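Local coordinates for protein predicted metal-dependent hydrolase of the TIM-barrel fold (PDB 2QPX) that binds two zinc ions in an amidohydrolase-type TIM barrel and is probably a metal-dependent hydrolase, its substrate unknown, at residues 27-37 / 319-327. Residues are numbered along the deposited sequence; the frame is centred on the assembly and turned at random.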
ATOM      1  N   VAL A  27     -35.080  17.878  -9.572  1.00 20.80           N
ATOM      2  CA  VAL A  27     -34.384  17.459 -10.790  1.00 21.71           C
ATOM      3  C   VAL A  27     -34.902  16.112 -11.274  1.00 21.08           C
ATOM      4  O   VAL A  27     -35.006  15.181 -10.501  1.00 21.03           O
ATOM      5  CB  VAL A  27     -32.827  17.399 -10.509  1.00 22.63           C
ATOM      6  CG1 VAL A  27     -32.095  16.466 -11.461  1.00 31.42           C
ATOM      7  CG2 VAL A  27     -32.267  18.837 -10.501  1.00 24.18           C
ATOM      8  N   PRO A  28     -35.264  16.008 -12.555  1.00 23.28           N
ATOM      9  CA  PRO A  28     -36.009  14.821 -12.983  1.00 26.67           C
ATOM     10  C   PRO A  28     -35.289  13.467 -13.055  1.00 27.78           C
ATOM     11  O   PRO A  28     -35.912  12.429 -12.749  1.00 31.14           O
ATOM     12  CB  PRO A  28     -36.527  15.233 -14.385  1.00 28.96           C
ATOM     13  CG  PRO A  28     -35.527  16.222 -14.868  1.00 31.24           C
ATOM     14  CD  PRO A  28     -35.182  17.018 -13.628  1.00 26.38           C
ATOM     15  N   ASN A  29     -34.011  13.465 -13.408  1.00 25.61           N
ATOM     16  CA  ASN A  29     -33.292  12.190 -13.677  1.00 23.60           C
ATOM     17  C   ASN A  29     -32.535  11.745 -12.417  1.00 20.20           C
ATOM     18  O   ASN A  29     -31.323  11.568 -12.423  1.00 21.23           O
ATOM     19  CB  ASN A  29     -32.341  12.356 -14.879  1.00 24.18           C
ATOM     20  CG  ASN A  29     -31.375  13.546 -14.739  1.00 27.95           C
ATOM     21  OD1 ASN A  29     -31.618  14.494 -13.961  1.00 31.30           O
ATOM     22  ND2 ASN A  29     -30.267  13.506 -15.503  1.00 30.07           N
ATOM     23  N   ARG A  30     -33.273  11.546 -11.336  1.00 19.43           N
ATOM     24  CA  ARG A  30     -32.698  11.282 -10.022  1.00 19.37           C
ATOM     25  C   ARG A  30     -31.819  10.003  -9.997  1.00 19.58           C
ATOM     26  O   ARG A  30     -30.711  10.005  -9.445  1.00 19.37           O
ATOM     27  CB  ARG A  30     -33.807  11.216  -8.982  1.00 20.27           C
ATOM     28  CG  ARG A  30     -33.366  10.822  -7.628  1.00 18.81           C
ATOM     29  CD  ARG A  30     -34.436  11.234  -6.563  1.00 20.42           C
ATOM     30  NE  ARG A  30     -34.096  10.614  -5.302  1.00 17.74           N
ATOM     31  CZ  ARG A  30     -34.827   9.760  -4.631  1.00 18.24           C
ATOM     32  NH1 ARG A  30     -36.087   9.561  -4.949  1.00 20.15           N
ATOM     33  NH2 ARG A  30     -34.320   9.192  -3.571  1.00 17.82           N
ATOM     34  N   ASP A  31     -32.295   8.904 -10.579  1.00 19.50           N
ATOM     35  CA  ASP A  31     -31.498   7.653 -10.639  1.00 19.95           C
ATOM     36  C   ASP A  31     -30.136   7.912 -11.312  1.00 19.45           C
ATOM     37  O   ASP A  31     -29.082   7.564 -10.775  1.00 19.42           O
ATOM     38  CB  ASP A  31     -32.278   6.592 -11.411  1.00 20.53           C
ATOM     39  CG  ASP A  31     -31.694   5.205 -11.330  1.00 25.36           C
ATOM     40  OD1 ASP A  31     -30.680   4.969 -10.708  1.00 26.01           O
ATOM     41  OD2 ASP A  31     -32.344   4.263 -11.832  1.00 34.81           O
ATOM     42  N   ASP A  32     -30.145   8.554 -12.466  1.00 18.68           N
ATOM     43  CA  ASP A  32     -28.898   8.832 -13.173  1.00 19.73           C
ATOM     44  C   ASP A  32     -28.004   9.798 -12.381  1.00 18.10           C
ATOM     45  O   ASP A  32     -26.772   9.634 -12.365  1.00 18.33           O
ATOM     46  CB  ASP A  32     -29.165   9.370 -14.575  1.00 21.73           C
ATOM     47  CG  ASP A  32     -29.651   8.303 -15.550  1.00 23.72           C
ATOM     48  OD1 ASP A  32     -29.691   7.087 -15.235  1.00 26.56           O
ATOM     49  OD2 ASP A  32     -29.983   8.730 -16.667  1.00 30.41           O
ATOM     50  N   ARG A  33     -28.593  10.789 -11.731  1.00 18.67           N
ATOM     51  CA  ARG A  33     -27.805  11.716 -10.905  1.00 17.14           C
ATOM     52  C   ARG A  33     -27.172  11.015  -9.709  1.00 16.68           C
ATOM     53  O   ARG A  33     -26.047  11.340  -9.305  1.00 17.54           O
ATOM     54  CB  ARG A  33     -28.610  12.958 -10.458  1.00 19.52           C
ATOM     55  CG  ARG A  33     -28.993  13.909 -11.606  1.00 20.61           C
ATOM     56  CD  ARG A  33     -27.803  14.638 -12.254  1.00 21.97           C
ATOM     57  NE  ARG A  33     -27.046  15.536 -11.356  1.00 22.63           N
ATOM     58  CZ  ARG A  33     -27.277  16.832 -11.176  1.00 23.62           C
ATOM     59  NH1 ARG A  33     -28.254  17.457 -11.811  1.00 24.41           N
ATOM     60  NH2 ARG A  33     -26.493  17.524 -10.385  1.00 22.32           N
ATOM     61  N   LEU A  34     -27.878  10.086  -9.102  1.00 17.43           N
ATOM     62  CA  LEU A  34     -27.334   9.262  -8.038  1.00 16.14           C
ATOM     63  C   LEU A  34     -26.144   8.436  -8.564  1.00 17.33           C
ATOM     64  O   LEU A  34     -25.087   8.351  -7.928  1.00 18.24           O
ATOM     65  CB  LEU A  34     -28.407   8.314  -7.448  1.00 18.51           C
ATOM     66  CG  LEU A  34     -29.304   8.902  -6.381  1.00 19.71           C
ATOM     67  CD1 LEU A  34     -30.595   8.033  -6.161  1.00 20.62           C
ATOM     68  CD2 LEU A  34     -28.512   9.144  -5.045  1.00 19.80           C
ATOM     69  N   ALA A  35     -26.320   7.813  -9.719  1.00 17.44           N
ATOM     70  CA  ALA A  35     -25.219   7.069 -10.338  1.00 18.00           C
ATOM     71  C   ALA A  35     -24.027   7.975 -10.625  1.00 16.29           C
ATOM     72  O   ALA A  35     -22.891   7.645 -10.294  1.00 17.08           O
ATOM     73  CB  ALA A  35     -25.704   6.342 -11.605  1.00 19.08           C
ATOM     74  N   GLN A  36     -24.280   9.143 -11.189  1.00 16.95           N
ATOM     75  CA  GLN A  36     -23.202  10.029 -11.601  1.00 18.19           C
ATOM     76  C   GLN A  36     -22.409  10.516 -10.372  1.00 16.92           C
ATOM     77  O   GLN A  36     -21.173  10.587 -10.444  1.00 19.18           O
ATOM     78  CB  GLN A  36     -23.743  11.185 -12.448  1.00 19.38           C
ATOM     79  CG  GLN A  36     -24.233  10.708 -13.816  1.00 24.11           C
ATOM     80  CD  GLN A  36     -25.166  11.696 -14.550  1.00 29.26           C
ATOM     81  OE1 GLN A  36     -25.606  12.667 -13.975  1.00 31.42           O
ATOM     82  NE2 GLN A  36     -25.463  11.420 -15.829  1.00 37.57           N
ATOM     83  N   VAL A  37     -23.075  10.776  -9.230  1.00 16.22           N
ATOM     84  CA  VAL A  37     -22.374  11.269  -8.070  1.00 17.17           C
ATOM     85  C   VAL A  37     -21.690  10.153  -7.259  1.00 16.89           C
ATOM     86  O   VAL A  37     -20.826  10.433  -6.422  1.00 17.98           O
ATOM     87  CB  VAL A  37     -23.299  12.153  -7.185  1.00 16.71           C
ATOM     88  CG1 VAL A  37     -24.199  11.307  -6.282  1.00 17.28           C
ATOM     89  CG2 VAL A  37     -22.434  13.145  -6.356  1.00 18.23           C
ATOM     90  N   ALA A 319     -19.710  14.167   1.034  1.00 13.16           N
ATOM     91  CA  ALA A 319     -20.887  13.942   0.235  1.00 13.94           C
ATOM     92  C   ALA A 319     -21.373  15.232  -0.438  1.00 14.20           C
ATOM     93  O   ALA A 319     -21.243  16.330   0.119  1.00 14.39           O
ATOM     94  CB  ALA A 319     -22.018  13.350   1.112  1.00 14.00           C
ATOM     95  N   SER A 320     -21.950  15.079  -1.634  1.00 14.05           N
ATOM     96  CA  SER A 320     -22.667  16.146  -2.315  1.00 13.97           C
ATOM     97  C   SER A 320     -23.963  15.610  -2.825  1.00 14.46           C
ATOM     98  O   SER A 320     -24.202  14.398  -2.842  1.00 15.64           O
ATOM     99  CB  SER A 320     -21.906  16.739  -3.517  1.00 15.52           C
ATOM    100  OG  SER A 320     -21.955  15.942  -4.671  1.00 16.12           O
ATOM    101  N   THR A 321     -24.762  16.554  -3.315  1.00 14.73           N
ATOM    102  CA  THR A 321     -25.856  16.316  -4.258  1.00 13.53           C
ATOM    103  C   THR A 321     -27.136  15.756  -3.627  1.00 14.39           C
ATOM    104  O   THR A 321     -28.176  16.398  -3.683  1.00 15.63           O
ATOM    105  CB  THR A 321     -25.349  15.450  -5.467  1.00 13.51           C
ATOM    106  OG1 THR A 321     -24.279  16.127  -6.121  1.00 15.41           O
ATOM    107  CG2 THR A 321     -26.486  15.163  -6.491  1.00 14.88           C
ATOM    108  N   TYR A 322     -27.056  14.577  -3.027  1.00 14.54           N
ATOM    109  CA  TYR A 322     -28.185  13.900  -2.457  1.00 13.95           C
ATOM    110  C   TYR A 322     -27.906  13.307  -1.104  1.00 15.50           C
ATOM    111  O   TYR A 322     -26.791  12.889  -0.818  1.00 16.65           O
ATOM    112  CB  TYR A 322     -28.629  12.792  -3.413  1.00 14.92           C
ATOM    113  CG  TYR A 322     -29.391  13.181  -4.674  1.00 15.71           C
ATOM    114  CD1 TYR A 322     -30.373  14.167  -4.665  1.00 15.93           C
ATOM    115  CD2 TYR A 322     -29.174  12.511  -5.864  1.00 15.09           C
ATOM    116  CE1 TYR A 322     -31.129  14.432  -5.806  1.00 16.32           C
ATOM    117  CE2 TYR A 322     -29.924  12.756  -6.992  1.00 16.29           C
ATOM    118  CZ  TYR A 322     -30.900  13.732  -6.967  1.00 15.03           C
ATOM    119  OH  TYR A 322     -31.617  13.930  -8.110  1.00 17.75           O
ATOM    120  N   PRO A 323     -28.943  13.198  -0.259  1.00 14.68           N
ATOM    121  CA  PRO A 323     -28.730  12.701   1.101  1.00 14.71           C
ATOM    122  C   PRO A 323     -28.273  11.264   1.193  1.00 15.10           C
ATOM    123  O   PRO A 323     -27.647  10.895   2.185  1.00 15.06           O
ATOM    124  CB  PRO A 323     -30.075  12.930   1.788  1.00 15.39           C
ATOM    125  CG  PRO A 323     -31.084  12.912   0.641  1.00 15.95           C
ATOM    126  CD  PRO A 323     -30.348  13.621  -0.481  1.00 15.65           C
ATOM    127  N   GLU A 324     -28.549  10.461   0.170  1.00 15.43           N
ATOM    128  CA  GLU A 324     -28.029   9.078   0.166  1.00 16.63           C
ATOM    129  C   GLU A 324     -26.514   9.012   0.298  1.00 17.15           C
ATOM    130  O   GLU A 324     -25.992   8.064   0.893  1.00 16.74           O
ATOM    131  CB  GLU A 324     -28.419   8.325  -1.106  1.00 17.73           C
ATOM    132  CG  GLU A 324     -29.891   8.045  -1.257  1.00 17.27           C
ATOM    133  CD  GLU A 324     -30.713   9.159  -1.920  1.00 18.73           C
ATOM    134  OE1 GLU A 324     -30.290  10.321  -1.985  1.00 18.51           O
ATOM    135  OE2 GLU A 324     -31.873   8.864  -2.298  1.00 19.99           O
HETATM  136  N   MSE A 325     -25.805   9.964  -0.303  1.00 14.71           N
HETATM  137  CA  MSE A 325     -24.362   9.902  -0.255  1.00 16.04           C
HETATM  138  C   MSE A 325     -23.896  10.229   1.159  1.00 15.64           C
HETATM  139  O   MSE A 325     -22.921   9.652   1.639  1.00 15.90           O
HETATM  140  CB  MSE A 325     -23.732  10.832  -1.282  1.00 15.28           C
HETATM  141  CG  MSE A 325     -22.199  10.761  -1.375  1.00 15.78           C
HETATM  142 SE   MSE A 325     -21.517  11.708  -2.895  0.80 16.44          SE
HETATM  143  CE  MSE A 325     -19.596  11.384  -2.589  1.00 17.64           C
ATOM    144  N   TYR A 326     -24.567  11.192   1.817  1.00 14.09           N
ATOM    145  CA  TYR A 326     -24.288  11.446   3.210  1.00 13.64           C
ATOM    146  C   TYR A 326     -24.591  10.214   4.088  1.00 14.55           C
ATOM    147  O   TYR A 326     -23.775   9.808   4.961  1.00 15.37           O
ATOM    148  CB  TYR A 326     -25.148  12.614   3.709  1.00 13.54           C
ATOM    149  CG  TYR A 326     -24.635  14.006   3.314  1.00 14.36           C
ATOM    150  CD1 TYR A 326     -24.986  14.610   2.122  1.00 14.05           C
ATOM    151  CD2 TYR A 326     -23.759  14.696   4.162  1.00 13.99           C
ATOM    152  CE1 TYR A 326     -24.504  15.864   1.797  1.00 15.59           C
ATOM    153  CE2 TYR A 326     -23.284  15.960   3.852  1.00 13.86           C
ATOM    154  CZ  TYR A 326     -23.673  16.539   2.684  1.00 13.98           C
ATOM    155  OH  TYR A 326     -23.189  17.793   2.423  1.00 14.70           O
ATOM    156  N   GLY A 327     -25.779   9.648   3.893  1.00 15.53           N
ATOM    157  CA  GLY A 327     -26.194   8.484   4.673  1.00 16.30           C
ATOM    158  C   GLY A 327     -25.270   7.294   4.527  1.00 16.05           C
ATOM    159  O   GLY A 327     -24.975   6.613   5.525  1.00 16.68           O
TER
HETATM  160  O   HOH W   1     -34.239  14.717  -7.961  1.00 20.83           O
HETATM  161  O   HOH W   2     -32.057  11.691  -3.602  1.00 19.82           O
HETATM  162  O   HOH W   3     -24.165  16.218  -8.853  1.00 21.46           O
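Glu324 OE2 is gripped twice, by Arg30 in a salt bridge and by the hydroxyl of Tyr85 from helix 79-92. Arg30 NH2 donates to Glu324 OE2 over 2.8 Å; the nitrogen approaches nearly along the C-O axis and the oxygen lies close to the guanidinium plane, although the N-H...O angle is a bent 146°. The other carboxylate oxygen is reached through water: one molecule accepts from Arg30 NE and donates to Glu324 OE1, and it sits above one face of the Tyr322 ring, toward the rim. A chi1 of 174° swings CG away from the backbone N, and the chain, extended to NE, carries Arg30 past the phenol end of Tyr322, its CG 3.6 Å from Tyr322 OH, while NH1 bonds the carbonyls of Pro73 and Ala75. A leucine in place of Arg30 would probably leave the buried Glu324 carboxylate without its counter-charge and the bridging water without one of its mates.

Tyr322 pushes its ring against helix 30-37, where Leu34 CD2 comes within 3.5 Å of Tyr322 CD2 and Arg33 CB within 3.7 Å of Tyr322 CE2. Its hydroxyl donates to a water that in turn donates to Val27 O. Nearer the metal site, where the Ser320 side chain is about 8 Å from a bound zinc ion, Val37 CG2 touches Ser320 OG at 3.3 Å and, tip to tip, Thr321 OG1; the selenium of Met325, a selenomethionine, lies 3.9 Å from Val37 CG2. Arg33 NH1 is salt-bridged to Asp108, and NH2 bonds the Asp107 carbonyl and a water shared with Thr321 OG1.

The segment after zinc ligand Asp318, loop and first helical turn together, thus packs on helix 30-37 and its preceding loop through carbon contacts and a polar network whose arginine, tyrosine and water probably favour a charged Glu324.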